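Local coordinates for ABC transporter, substrate binding protein (Aeropyrum pernix, PDB 3EAF) that probably captures a solute outside the membrane for delivery to an ABC transporter, and binds a magnesium ion, at residues E267-Q270 with T271-A275; F32-F35 with N36-I40; G23-L26 with G27-A31; N296-L299 with L300-I304; W233-D236 with E237-Q241. All coordinates share one frame; numbering follows the deposited sequence.

Four of these local contacts run along three helices packed on one another, and the fifth sits where another helix begins. Contacts 2 and 3 are successive parts of helix 18-38, with centres about 13 Å apart. Contact 1, on helix 267-278, and contact 4, on helix 288-304, both pack against that helix; Glu274 OE2 of contact 1 forms a salt bridge with Lys38 NZ of contact 2 at 2.7 Å, and the centre of contact 4 lies about 11 Å from that of contact 2. Contact 5 follows strand 227-230 and meets contact 3 where Trp233 CH2 comes 4.1 Å from Tyr24 CD1. Contact 4 leads toward the metal: the side chain of Leu299 lies about 10 Å from the magnesium ion.

Contact 1: residues E267-Q270 with T271-A275; sequences EGIQ and TIFEA
The Phe273 ring is met obliquely by the carbonyl O of Ile269, one helical turn earlier, and by Gln270 NE2. CE2 of the ring lies 3.4 Å from Ile269 CG2, the two side chains running alongside in the same direction. Gln270 comes in at a slant to the phenylalanine, its NE2 3.8 Å from Phe273 CD2 and its amide plane turned 35° from the ring; NE2 also makes a weak hydrogen bond to Gln264 O. An alanine in place of Phe273 is likely to leave the Ile269 CG2 methyl and the Gln270 amide without this shared neighbour, the amide then held mainly by that weak bond. A second, polar pairing joins Glu267 and Thr271. Thr271 carries OG1 beside its own backbone N (chi1 -66°), which turns the hydroxyl back toward the Glu267 carboxylate. A water 2.7 Å from Glu267 OE2, to which it donates, also lies 2.7 Å from Thr271 OG1 and so bridges the two residues. Regular backbone bonding underlies both pairs, as from Phe273 N to Ile269 O (3.0 Å). Ile269 and Ile272 lean on Val291 and Phe294, whereas Thr271 touches Tyr34: side-chain pairing between residues i and i+4, along a helix packed against helices 18-38 and 288-304 in a periplasmic binding protein fold.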
loop_
_atom_site.group_PDB
_atom_site.type_symbol
_atom_site.label_atom_id
_atom_site.label_comp_id
_atom_site.label_asym_id
_atom_site.label_seq_id
_atom_site.Cartn_x
_atom_site.Cartn_y
_atom_site.Cartn_z
ATOM N N GLU A 267 -19.290 -4.345 3.258
ATOM C CA GLU A 267 -19.582 -5.344 2.229
ATOM C C GLU A 267 -18.312 -6.058 1.753
ATOM O O GLU A 267 -18.257 -7.295 1.737
ATOM C CB GLU A 267 -20.343 -4.692 1.063
ATOM C CG GLU A 267 -21.102 -5.654 0.143
ATOM C CD GLU A 267 -20.206 -6.311 -0.904
ATOM O OE1 GLU A 267 -19.106 -5.775 -1.163
ATOM O OE2 GLU A 267 -20.597 -7.364 -1.465
ATOM N N GLY A 268 -17.289 -5.276 1.405
ATOM C CA GLY A 268 -16.023 -5.811 0.894
ATOM C C GLY A 268 -15.261 -6.658 1.896
ATOM O O GLY A 268 -14.630 -7.641 1.517
ATOM N N ILE A 269 -15.319 -6.275 3.170
ATOM C CA ILE A 269 -14.783 -7.087 4.266
ATOM C C ILE A 269 -15.550 -8.417 4.394
ATOM O O ILE A 269 -14.945 -9.478 4.594
ATOM C CB ILE A 269 -14.794 -6.309 5.623
ATOM C CG1 ILE A 269 -13.851 -5.091 5.575
ATOM C CG2 ILE A 269 -14.414 -7.216 6.789
ATOM C CD1 ILE A 269 -12.386 -5.418 5.265
ATOM N N GLN A 270 -16.876 -8.361 4.272
ATOM C CA GLN A 270 -17.692 -9.584 4.286
ATOM C C GLN A 270 -17.458 -10.467 3.055
ATOM O O GLN A 270 -17.581 -11.693 3.132
ATOM C CB GLN A 270 -19.181 -9.263 4.470
ATOM C CG GLN A 270 -19.529 -8.767 5.876
ATOM C CD GLN A 270 -19.032 -9.697 6.981
ATOM O OE1 GLN A 270 -19.147 -10.915 6.885
ATOM N NE2 GLN A 270 -18.480 -9.120 8.025
ATOM N N THR A 271 -17.122 -9.834 1.929
ATOM C CA THR A 271 -16.742 -10.541 0.706
ATOM C C THR A 271 -15.458 -11.357 0.927
ATOM O O THR A 271 -15.367 -12.516 0.515
ATOM C CB THR A 271 -16.585 -9.547 -0.473
ATOM O OG1 THR A 271 -17.864 -8.965 -0.784
ATOM C CG2 THR A 271 -16.029 -10.223 -1.712
ATOM N N ILE A 272 -14.477 -10.745 1.591
ATOM C CA ILE A 272 -13.227 -11.424 1.939
ATOM C C ILE A 272 -13.473 -12.589 2.909
ATOM O O ILE A 272 -12.930 -13.676 2.725
ATOM C CB ILE A 272 -12.145 -10.432 2.481
ATOM C CG1 ILE A 272 -11.835 -9.368 1.415
ATOM C CG2 ILE A 272 -10.865 -11.195 2.886
ATOM C CD1 ILE A 272 -10.917 -8.220 1.858
ATOM N N PHE A 273 -14.299 -12.362 3.929
ATOM C CA PHE A 273 -14.662 -13.417 4.877
ATOM C C PHE A 273 -15.335 -14.618 4.213
ATOM O O PHE A 273 -15.097 -15.758 4.616
ATOM C CB PHE A 273 -15.539 -12.867 6.011
ATOM C CG PHE A 273 -14.758 -12.143 7.071
ATOM C CD1 PHE A 273 -13.647 -12.744 7.665
ATOM C CD2 PHE A 273 -15.131 -10.873 7.485
ATOM C CE1 PHE A 273 -12.920 -12.086 8.643
ATOM C CE2 PHE A 273 -14.401 -10.203 8.472
ATOM C CZ PHE A 273 -13.296 -10.812 9.047
ATOM N N GLU A 274 -16.155 -14.363 3.194
ATOM C CA GLU A 274 -16.773 -15.451 2.437
ATOM C C GLU A 274 -15.713 -16.204 1.626
ATOM O O GLU A 274 -15.720 -17.438 1.585
ATOM C CB GLU A 274 -17.906 -14.954 1.528
ATOM C CG GLU A 274 -18.800 -16.105 1.019
ATOM C CD GLU A 274 -19.680 -15.742 -0.169
ATOM O OE1 GLU A 274 -19.624 -14.593 -0.651
ATOM O OE2 GLU A 274 -20.434 -16.629 -0.634
ATOM N N ALA A 275 -14.804 -15.456 0.997
ATOM C CA ALA A 275 -13.693 -16.050 0.250
ATOM C C ALA A 275 -12.881 -16.984 1.140
ATOM O O ALA A 275 -12.566 -18.111 0.747
ATOM C CB ALA A 275 -12.808 -14.964 -0.355
HETATM O O HOH W 1 -19.007 -8.585 -3.231
#

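Contact 2: residues F32-F35 with N36-I40; sequences FKYF and NEKGI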
loop_
_atom_site.group_PDB
_atom_site.type_symbol
_atom_site.label_atom_id
_atom_site.label_comp_id
_atom_site.label_asym_id
_atom_site.label_seq_id
_atom_site.Cartn_x
_atom_site.Cartn_y
_atom_site.Cartn_z
ATOM N N PHE A 32 -8.399 -14.182 -6.362
ATOM C CA PHE A 32 -8.389 -14.926 -7.619
ATOM C C PHE A 32 -9.318 -16.144 -7.547
ATOM O O PHE A 32 -10.158 -16.354 -8.434
ATOM C CB PHE A 32 -6.974 -15.372 -7.982
ATOM C CG PHE A 32 -6.122 -14.289 -8.605
ATOM C CD1 PHE A 32 -6.567 -13.580 -9.727
ATOM C CD2 PHE A 32 -4.853 -14.011 -8.095
ATOM C CE1 PHE A 32 -5.767 -12.586 -10.314
ATOM C CE2 PHE A 32 -4.038 -13.017 -8.673
ATOM C CZ PHE A 32 -4.493 -12.309 -9.783
ATOM N N LYS A 33 -9.177 -16.934 -6.487
ATOM C CA LYS A 33 -9.979 -18.144 -6.341
ATOM C C LYS A 33 -11.455 -17.795 -6.154
ATOM O O LYS A 33 -12.323 -18.451 -6.736
ATOM C CB LYS A 33 -9.478 -19.007 -5.181
ATOM C CG LYS A 33 -8.079 -19.588 -5.388
ATOM C CD LYS A 33 -7.614 -20.284 -4.125
ATOM C CE LYS A 33 -6.312 -21.053 -4.329
ATOM N NZ LYS A 33 -6.011 -21.857 -3.112
ATOM N N TYR A 34 -11.723 -16.756 -5.362
ATOM C CA TYR A 34 -13.090 -16.311 -5.073
ATOM C C TYR A 34 -13.838 -15.896 -6.322
ATOM O O TYR A 34 -14.884 -16.469 -6.629
ATOM C CB TYR A 34 -13.098 -15.164 -4.062
ATOM C CG TYR A 34 -14.479 -14.670 -3.668
ATOM C CD1 TYR A 34 -15.289 -15.408 -2.800
ATOM C CD2 TYR A 34 -14.970 -13.462 -4.154
ATOM C CE1 TYR A 34 -16.554 -14.952 -2.432
ATOM C CE2 TYR A 34 -16.237 -12.995 -3.794
ATOM C CZ TYR A 34 -17.019 -13.738 -2.931
ATOM O OH TYR A 34 -18.266 -13.275 -2.574
ATOM N N PHE A 35 -13.303 -14.910 -7.040
ATOM C CA PHE A 35 -13.996 -14.368 -8.203
ATOM C C PHE A 35 -14.063 -15.362 -9.366
ATOM O O PHE A 35 -15.072 -15.411 -10.082
ATOM C CB PHE A 35 -13.413 -13.013 -8.620
ATOM C CG PHE A 35 -13.631 -11.921 -7.596
ATOM C CD1 PHE A 35 -14.914 -11.453 -7.320
ATOM C CD2 PHE A 35 -12.554 -11.371 -6.903
ATOM C CE1 PHE A 35 -15.123 -10.452 -6.373
ATOM C CE2 PHE A 35 -12.752 -10.360 -5.953
ATOM C CZ PHE A 35 -14.035 -9.908 -5.686
ATOM N N ASN A 36 -13.014 -16.167 -9.542
ATOM C CA ASN A 36 -13.062 -17.256 -10.526
ATOM C C ASN A 36 -14.296 -18.145 -10.311
ATOM O O ASN A 36 -15.089 -18.359 -11.237
ATOM C CB ASN A 36 -11.778 -18.100 -10.498
ATOM C CG ASN A 36 -10.666 -17.520 -11.375
ATOM O OD1 ASN A 36 -10.926 -16.794 -12.333
ATOM N ND2 ASN A 36 -9.419 -17.857 -11.054
ATOM N N GLU A 37 -14.451 -18.618 -9.075
ATOM C CA GLU A 37 -15.527 -19.524 -8.677
ATOM C C GLU A 37 -16.917 -18.865 -8.720
ATOM O O GLU A 37 -17.888 -19.486 -9.163
ATOM C CB GLU A 37 -15.223 -20.092 -7.275
ATOM C CG GLU A 37 -16.298 -21.005 -6.656
ATOM C CD GLU A 37 -16.420 -22.360 -7.333
ATOM O OE1 GLU A 37 -15.424 -22.863 -7.900
ATOM O OE2 GLU A 37 -17.529 -22.936 -7.291
ATOM N N LYS A 38 -17.014 -17.623 -8.252
ATOM C CA LYS A 38 -18.292 -16.903 -8.278
ATOM C C LYS A 38 -18.704 -16.583 -9.716
ATOM O O LYS A 38 -19.891 -16.564 -10.038
ATOM C CB LYS A 38 -18.225 -15.615 -7.444
ATOM C CG LYS A 38 -18.207 -15.826 -5.923
ATOM C CD LYS A 38 -19.554 -16.287 -5.394
ATOM C CE LYS A 38 -19.554 -16.353 -3.875
ATOM N NZ LYS A 38 -20.781 -17.012 -3.324
ATOM N N GLY A 39 -17.716 -16.334 -10.572
ATOM C CA GLY A 39 -17.971 -16.051 -11.975
ATOM C C GLY A 39 -17.678 -14.615 -12.351
ATOM O O GLY A 39 -18.308 -13.686 -11.841
ATOM N N ILE A 40 -16.716 -14.435 -13.251
ATOM C CA ILE A 40 -16.364 -13.112 -13.764
ATOM C C ILE A 40 -16.929 -12.996 -15.178
ATOM O O ILE A 40 -16.633 -13.830 -16.034
ATOM C CB ILE A 40 -14.825 -12.892 -13.803
ATOM C CG1 ILE A 40 -14.192 -13.132 -12.428
ATOM C CG2 ILE A 40 -14.491 -11.480 -14.300
ATOM C CD1 ILE A 40 -12.772 -13.701 -12.491
#
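Lys38 lays its aliphatic chain over one face of the Tyr34 ring, a CH-pi contact in which CG stands 3.9 Å from the ring centroid and 15° off the normal. The bend at chi2 (-72°) carries the lysine onward across the ring, bringing CE 3.6 Å from Tyr34 OH. Beside this pair, Phe35 CB rests against Ile40 CG1 at 3.9 Å, while the Phe35 ring receives Tyr34 CD2 over the centre of one face. The backbone sets these positions: Lys38 N bonds to Tyr34 O (2.9 Å), and Gly39 N closes the final turn on Phe35 O (2.8 Å). Gly39 then leaves the helix with positive phi, where a side chain would press on the carbonyl before it, and the chain brings Ile40 CG1 back against Phe35 CB and its carbonyl. Further out, Glu274 of helix 267-278 takes a hydrogen bond from Tyr34 OH and a salt bridge from Lys38 NZ, one on each oxygen. Gripped this way, its carboxylate probably stays ionised and holds both side chains in place.

Contact 3: residues G23-L26 with G27-A31; sequences GYSL and GAELA
Leu26 and Leu30 run alongside each other in one direction, yet touch lightly: CD1 of Leu26 comes only within 4.2 Å of Leu30 CG. The leucine at position 26 has CG opposite its own nitrogen (chi1 174°), which carries the branch along the helix toward the next turn. Leu30 packs more closely on the backbone, with CG 3.5 Å from Leu26 O. The backbone is close-packed at the glycine-bearing turn, where Gly27 N meets Gly23 O at 2.9 Å and neither residue adds a side chain. Ala28 continues this slim surface, its N bonded to Tyr24 O (2.9 Å), and with Ala31 it lets Val297 of helix 288-304 approach. The segment belongs to helix 18-38, which joins the neighbouring parallel strands 3-11 and 47-56 in beta-alpha-beta fashion, with short strand 40-41 on the way. Ser25 and the partly exposed Glu29 are loose toward each other, OE1 of Glu29 standing 4.4 Å from Ser25 OG, and each turns to another partner: Glu29 to Tyr52 and Lys54, Ser25 to Glu13. Leu26, also partly exposed, touches Val290 of helix 288-304. Tyr24, by contrast, is buried, its hydroxyl hydrogen-bonded to Asn296 and its ring edge-to-face with Trp83.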
loop_
_atom_site.group_PDB
_atom_site.type_symbol
_atom_site.label_atom_id
_atom_site.label_comp_id
_atom_site.label_asym_id
_atom_site.label_seq_id
_atom_site.Cartn_x
_atom_site.Cartn_y
_atom_site.Cartn_z
ATOM N N GLY A 23 0.809 -11.810 3.915
ATOM C CA GLY A 23 -0.623 -11.510 4.001
ATOM C C GLY A 23 -1.174 -11.008 2.678
ATOM O O GLY A 23 -2.233 -11.445 2.230
ATOM N N TYR A 24 -0.449 -10.094 2.041
ATOM C CA TYR A 24 -0.840 -9.590 0.726
ATOM C C TYR A 24 -1.003 -10.736 -0.284
ATOM O O TYR A 24 -1.981 -10.773 -1.039
ATOM C CB TYR A 24 0.209 -8.594 0.233
ATOM C CG TYR A 24 0.005 -8.043 -1.163
ATOM C CD1 TYR A 24 -0.692 -6.850 -1.366
ATOM C CD2 TYR A 24 0.560 -8.680 -2.277
ATOM C CE1 TYR A 24 -0.854 -6.321 -2.636
ATOM C CE2 TYR A 24 0.399 -8.151 -3.557
ATOM C CZ TYR A 24 -0.307 -6.973 -3.727
ATOM O OH TYR A 24 -0.475 -6.441 -4.994
ATOM N N SER A 25 -0.037 -11.653 -0.303
ATOM C CA SER A 25 -0.090 -12.810 -1.211
ATOM C C SER A 25 -1.311 -13.687 -0.948
ATOM O O SER A 25 -1.997 -14.098 -1.884
ATOM C CB SER A 25 1.176 -13.658 -1.116
ATOM O OG SER A 25 1.091 -14.715 -2.053
ATOM N N LEU A 26 -1.569 -13.974 0.326
ATOM C CA LEU A 26 -2.749 -14.724 0.726
ATOM C C LEU A 26 -4.038 -14.047 0.257
ATOM O O LEU A 26 -4.937 -14.716 -0.256
ATOM C CB LEU A 26 -2.775 -14.941 2.247
ATOM C CG LEU A 26 -4.024 -15.585 2.877
ATOM C CD1 LEU A 26 -4.388 -16.946 2.250
ATOM C CD2 LEU A 26 -3.854 -15.719 4.391
ATOM N N GLY A 27 -4.134 -12.731 0.443
ATOM C CA GLY A 27 -5.321 -11.988 0.021
ATOM C C GLY A 27 -5.524 -11.978 -1.481
ATOM O O GLY A 27 -6.650 -12.073 -1.960
ATOM N N ALA A 28 -4.434 -11.848 -2.229
ATOM C CA ALA A 28 -4.505 -11.863 -3.690
ATOM C C ALA A 28 -4.972 -13.223 -4.215
ATOM O O ALA A 28 -5.799 -13.289 -5.123
ATOM C CB ALA A 28 -3.152 -11.481 -4.308
ATOM N N GLU A 29 -4.448 -14.298 -3.631
ATOM C CA GLU A 29 -4.824 -15.654 -4.030
ATOM C C GLU A 29 -6.275 -15.947 -3.671
ATOM O O GLU A 29 -7.013 -16.495 -4.488
ATOM C CB GLU A 29 -3.891 -16.694 -3.414
ATOM C CG GLU A 29 -2.533 -16.753 -4.090
ATOM C CD GLU A 29 -1.815 -18.063 -3.816
ATOM O OE1 GLU A 29 -1.341 -18.269 -2.680
ATOM O OE2 GLU A 29 -1.733 -18.887 -4.745
ATOM N N LEU A 30 -6.677 -15.570 -2.459
ATOM C CA LEU A 30 -8.079 -15.664 -2.048
ATOM C C LEU A 30 -9.002 -15.007 -3.065
ATOM O O LEU A 30 -10.017 -15.584 -3.442
ATOM C CB LEU A 30 -8.310 -15.029 -0.679
ATOM C CG LEU A 30 -8.079 -15.876 0.573
ATOM C CD1 LEU A 30 -8.475 -15.049 1.787
ATOM C CD2 LEU A 30 -8.855 -17.199 0.522
ATOM N N ALA A 31 -8.636 -13.808 -3.509
ATOM C CA ALA A 31 -9.443 -13.047 -4.473
ATOM C C ALA A 31 -9.533 -13.715 -5.843
ATOM O O ALA A 31 -10.620 -13.800 -6.417
ATOM C CB ALA A 31 -8.919 -11.619 -4.606
#

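Contact 4: residues N296-L299 with L300-I304; sequences NVWL and LIKAI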
loop_
_atom_site.group_PDB
_atom_site.type_symbol
_atom_site.label_atom_id
_atom_site.label_comp_id
_atom_site.label_asym_id
_atom_site.label_seq_id
_atom_site.Cartn_x
_atom_site.Cartn_y
_atom_site.Cartn_z
ATOM N N ASN A 296 -6.437 -5.365 -4.691
ATOM C CA ASN A 296 -5.701 -5.240 -5.950
ATOM C C ASN A 296 -6.274 -6.154 -7.031
ATOM O O ASN A 296 -6.507 -5.723 -8.159
ATOM C CB ASN A 296 -4.190 -5.455 -5.760
ATOM C CG ASN A 296 -3.492 -4.213 -5.191
ATOM O OD1 ASN A 296 -4.152 -3.272 -4.750
ATOM N ND2 ASN A 296 -2.159 -4.209 -5.205
ATOM N N VAL A 297 -6.534 -7.405 -6.671
ATOM C CA VAL A 297 -7.168 -8.347 -7.594
ATOM C C VAL A 297 -8.582 -7.868 -7.953
ATOM O O VAL A 297 -8.975 -7.903 -9.127
ATOM C CB VAL A 297 -7.192 -9.773 -7.001
ATOM C CG1 VAL A 297 -7.994 -10.719 -7.876
ATOM C CG2 VAL A 297 -5.754 -10.285 -6.801
ATOM N N TRP A 298 -9.323 -7.397 -6.948
ATOM C CA TRP A 298 -10.706 -6.954 -7.149
ATOM C C TRP A 298 -10.786 -5.792 -8.132
ATOM O O TRP A 298 -11.711 -5.730 -8.944
ATOM C CB TRP A 298 -11.352 -6.540 -5.825
ATOM C CG TRP A 298 -12.866 -6.604 -5.803
ATOM C CD1 TRP A 298 -13.715 -6.782 -6.869
ATOM C CD2 TRP A 298 -13.702 -6.470 -4.648
ATOM N NE1 TRP A 298 -15.025 -6.786 -6.438
ATOM C CE2 TRP A 298 -15.044 -6.589 -5.082
ATOM C CE3 TRP A 298 -13.448 -6.259 -3.282
ATOM C CZ2 TRP A 298 -16.129 -6.498 -4.198
ATOM C CZ3 TRP A 298 -14.533 -6.182 -2.403
ATOM C CH2 TRP A 298 -15.852 -6.311 -2.869
ATOM N N LEU A 299 -9.832 -4.864 -8.047
ATOM C CA LEU A 299 -9.779 -3.755 -8.991
ATOM C C LEU A 299 -9.653 -4.275 -10.424
ATOM O O LEU A 299 -10.298 -3.758 -11.331
ATOM C CB LEU A 299 -8.628 -2.785 -8.657
ATOM C CG LEU A 299 -8.503 -1.540 -9.552
ATOM C CD1 LEU A 299 -9.672 -0.566 -9.319
ATOM C CD2 LEU A 299 -7.164 -0.841 -9.342
ATOM N N LEU A 300 -8.815 -5.293 -10.621
ATOM C CA LEU A 300 -8.690 -5.956 -11.918
ATOM C C LEU A 300 -10.020 -6.580 -12.378
ATOM O O LEU A 300 -10.418 -6.425 -13.539
ATOM C CB LEU A 300 -7.584 -7.021 -11.871
ATOM C CG LEU A 300 -7.406 -7.922 -13.092
ATOM C CD1 LEU A 300 -6.941 -7.114 -14.302
ATOM C CD2 LEU A 300 -6.441 -9.056 -12.785
ATOM N N ILE A 301 -10.693 -7.282 -11.469
ATOM C CA ILE A 301 -11.999 -7.895 -11.748
ATOM C C ILE A 301 -12.999 -6.856 -12.250
ATOM O O ILE A 301 -13.700 -7.084 -13.241
ATOM C CB ILE A 301 -12.592 -8.598 -10.485
ATOM C CG1 ILE A 301 -11.664 -9.713 -9.973
ATOM C CG2 ILE A 301 -14.015 -9.108 -10.740
ATOM C CD1 ILE A 301 -11.175 -10.681 -11.025
ATOM N N LYS A 302 -13.051 -5.713 -11.569
ATOM C CA LYS A 302 -13.953 -4.626 -11.957
ATOM C C LYS A 302 -13.622 -4.097 -13.355
ATOM O O LYS A 302 -14.531 -3.794 -14.133
ATOM C CB LYS A 302 -13.959 -3.512 -10.898
ATOM C CG LYS A 302 -14.513 -3.949 -9.531
ATOM C CD LYS A 302 -15.974 -3.544 -9.302
ATOM C CE LYS A 302 -16.407 -3.884 -7.888
ATOM N NZ LYS A 302 -17.681 -3.248 -7.474
ATOM N N ALA A 303 -12.330 -4.014 -13.681
ATOM C CA ALA A 303 -11.894 -3.621 -15.028
ATOM C C ALA A 303 -12.410 -4.605 -16.090
ATOM O O ALA A 303 -12.957 -4.192 -17.104
ATOM C CB ALA A 303 -10.370 -3.506 -15.096
ATOM N N ILE A 304 -12.240 -5.901 -15.836
ATOM C CA ILE A 304 -12.726 -6.961 -16.732
ATOM C C ILE A 304 -14.246 -6.906 -16.927
ATOM O O ILE A 304 -14.741 -7.068 -18.044
ATOM C CB ILE A 304 -12.306 -8.374 -16.236
ATOM C CG1 ILE A 304 -10.779 -8.491 -16.213
ATOM C CG2 ILE A 304 -12.933 -9.476 -17.117
ATOM C CD1 ILE A 304 -10.269 -9.634 -15.385
#
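Trp298 swings its indole away from its backbone N (chi1 -157°), and Lys302, bent at chi2 (-99°), runs beside it in the same direction. The closest meeting of these two side chains is between Lys302 CE and Trp298 NE1, 3.5 Å apart, while lower down Lys302 CG lies 4.0 Å from Trp298 CD1. The lysine's CE approaches the ring system obliquely. Ile301 instead reaches the indole's edge near its plane, CB to CD1 4.2 Å. One turn apart, Ile301 CG1 stands 4.3 Å from Val297 CG1. The backbone bond from Lys302 N to Trp298 O (2.9 Å) sets the pair one turn apart, whereas that from Leu300 N to Asn296 O is weak at 3.4 Å. The chain has crossed back after strand 251-255, as periplasmic binding proteins do between their lobes, and helix 288-304 packs on helix 18-38 and strand 47-56. With an alanine replacing Trp298, the aliphatic part of Lys302 would probably lose its flat neighbour and Phe35 the ring it meets at about 40°. Lys302 NZ ends on the carbonyl of Asp330. Leu299 touches Leu324 and also Tyr341, a ligand of the magnesium ion.

Contact 5: residues W233-D236 with E237-Q241; sequences WGFD and ERSPQ
Asp236 and Arg238 bring carboxylate and guanidinium nearly into one plane, 15° apart, with the carboxylate at the guanidinium's edge. The arginine grips side-on: NE gives to Asp236 OD1 at 3.1 Å and NH2 to the syn lone pair of OD2 at 2.7 Å, both nearly straight and in the guanidinium plane. Asp236 holds CG between its backbone N and carbonyl carbon (chi1 61°), which folds the carboxylate back over the turn, where OD1 also takes the N-H of Arg238 at 2.9 Å. Ser239 answers in the opposite direction, its OG accepting from Asp236 N at 3.1 Å, and the pair forms a capping box in the turn leading into helix 239-243. Ser239 N closes the type I turn on Asp236 O (2.9 Å). The serine's CB and OG both lie over one face of the Phe235 ring, CB 4.0 Å from the centroid in a CH-pi contact, and a water links OG to Gly234 O. Glu237 OE1 comes within 4.0 Å of Asp236 OD1; a water donates to both, weakly to OD1, while Glu237 OE2 accepts from Leu288 N. Asp236 OD2 has a second salt bridge to Arg289, so two guanidinium groups probably keep the buried aspartate ionised and offset the nearby glutamate.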
loop_
_atom_site.group_PDB
_atom_site.type_symbol
_atom_site.label_atom_id
_atom_site.label_comp_id
_atom_site.label_asym_id
_atom_site.label_seq_id
_atom_site.Cartn_x
_atom_site.Cartn_y
_atom_site.Cartn_z
ATOM N N TRP A 233 2.387 0.341 5.415
ATOM C CA TRP A 233 3.065 -0.953 5.570
ATOM C C TRP A 233 3.802 -1.100 6.907
ATOM O O TRP A 233 4.413 -2.137 7.163
ATOM C CB TRP A 233 4.021 -1.225 4.395
ATOM C CG TRP A 233 3.356 -1.220 3.041
ATOM C CD1 TRP A 233 3.454 -0.249 2.086
ATOM C CD2 TRP A 233 2.485 -2.225 2.495
ATOM N NE1 TRP A 233 2.709 -0.584 0.981
ATOM C CE2 TRP A 233 2.105 -1.793 1.204
ATOM C CE3 TRP A 233 2.004 -3.456 2.963
ATOM C CZ2 TRP A 233 1.253 -2.541 0.382
ATOM C CZ3 TRP A 233 1.162 -4.201 2.142
ATOM C CH2 TRP A 233 0.797 -3.740 0.866
ATOM N N GLY A 234 3.730 -0.076 7.761
ATOM C CA GLY A 234 4.505 -0.046 9.012
ATOM C C GLY A 234 3.708 -0.313 10.274
ATOM O O GLY A 234 4.263 -0.333 11.378
ATOM N N PHE A 235 2.404 -0.540 10.099
ATOM C CA PHE A 235 1.452 -0.606 11.203
ATOM C C PHE A 235 0.268 -1.472 10.792
ATOM O O PHE A 235 -0.276 -1.299 9.695
ATOM C CB PHE A 235 0.958 0.802 11.529
ATOM C CG PHE A 235 0.177 0.914 12.825
ATOM C CD1 PHE A 235 0.822 1.264 14.005
ATOM C CD2 PHE A 235 -1.211 0.721 12.847
ATOM C CE1 PHE A 235 0.107 1.395 15.200
ATOM C CE2 PHE A 235 -1.933 0.844 14.036
ATOM C CZ PHE A 235 -1.266 1.186 15.214
ATOM N N ASP A 236 -0.094 -2.424 11.646
ATOM C CA ASP A 236 -1.319 -3.222 11.464
ATOM C C ASP A 236 -1.724 -3.877 12.785
ATOM O O ASP A 236 -1.279 -3.440 13.855
ATOM C CB ASP A 236 -1.207 -4.246 10.295
ATOM C CG ASP A 236 -0.098 -5.287 10.491
ATOM O OD1 ASP A 236 -0.022 -5.911 11.574
ATOM O OD2 ASP A 236 0.699 -5.503 9.542
ATOM N N GLU A 237 -2.555 -4.918 12.701
ATOM C CA GLU A 237 -3.129 -5.604 13.871
ATOM C C GLU A 237 -2.083 -6.156 14.845
ATOM O O GLU A 237 -2.376 -6.341 16.028
ATOM C CB GLU A 237 -4.070 -6.739 13.420
ATOM C CG GLU A 237 -5.317 -6.275 12.650
ATOM C CD GLU A 237 -5.095 -6.160 11.149
ATOM O OE1 GLU A 237 -3.929 -6.204 10.694
ATOM O OE2 GLU A 237 -6.095 -6.038 10.411
ATOM N N ARG A 238 -0.871 -6.410 14.342
ATOM C CA ARG A 238 0.234 -6.958 15.148
ATOM C C ARG A 238 0.968 -5.899 15.969
ATOM O O ARG A 238 1.717 -6.230 16.894
ATOM C CB ARG A 238 1.245 -7.672 14.247
ATOM C CG ARG A 238 0.736 -8.964 13.626
ATOM C CD ARG A 238 1.654 -9.426 12.502
ATOM N NE ARG A 238 1.638 -8.481 11.379
ATOM C CZ ARG A 238 2.343 -8.618 10.253
ATOM N NH1 ARG A 238 3.143 -9.663 10.075
ATOM N NH2 ARG A 238 2.247 -7.704 9.300
ATOM N N SER A 239 0.744 -4.629 15.635
ATOM C CA SER A 239 1.503 -3.511 16.215
ATOM C C SER A 239 1.453 -3.400 17.746
ATOM O O SER A 239 2.476 -3.110 18.358
ATOM C CB SER A 239 1.118 -2.178 15.553
ATOM O OG SER A 239 1.555 -2.133 14.204
ATOM N N PRO A 240 0.272 -3.621 18.374
ATOM C CA PRO A 240 0.258 -3.591 19.847
ATOM C C PRO A 240 1.249 -4.575 20.473
ATOM O O PRO A 240 1.965 -4.232 21.416
ATOM C CB PRO A 240 -1.175 -3.998 20.198
ATOM C CG PRO A 240 -1.984 -3.678 18.986
ATOM C CD PRO A 240 -1.070 -3.865 17.814
ATOM N N GLN A 241 1.287 -5.787 19.931
ATOM C CA GLN A 241 2.160 -6.848 20.417
ATOM C C GLN A 241 3.638 -6.604 20.048
ATOM O O GLN A 241 4.536 -6.852 20.855
ATOM C CB GLN A 241 1.664 -8.203 19.893
ATOM C CG GLN A 241 0.206 -8.593 20.312
ATOM C CD GLN A 241 -0.935 -7.811 19.593
ATOM O OE1 GLN A 241 -0.769 -7.285 18.479
ATOM N NE2 GLN A 241 -2.110 -7.760 20.245
HETATM O O HOH W 2 4.004 -0.882 14.137
HETATM O O HOH W 3 -1.692 -8.394 10.769
#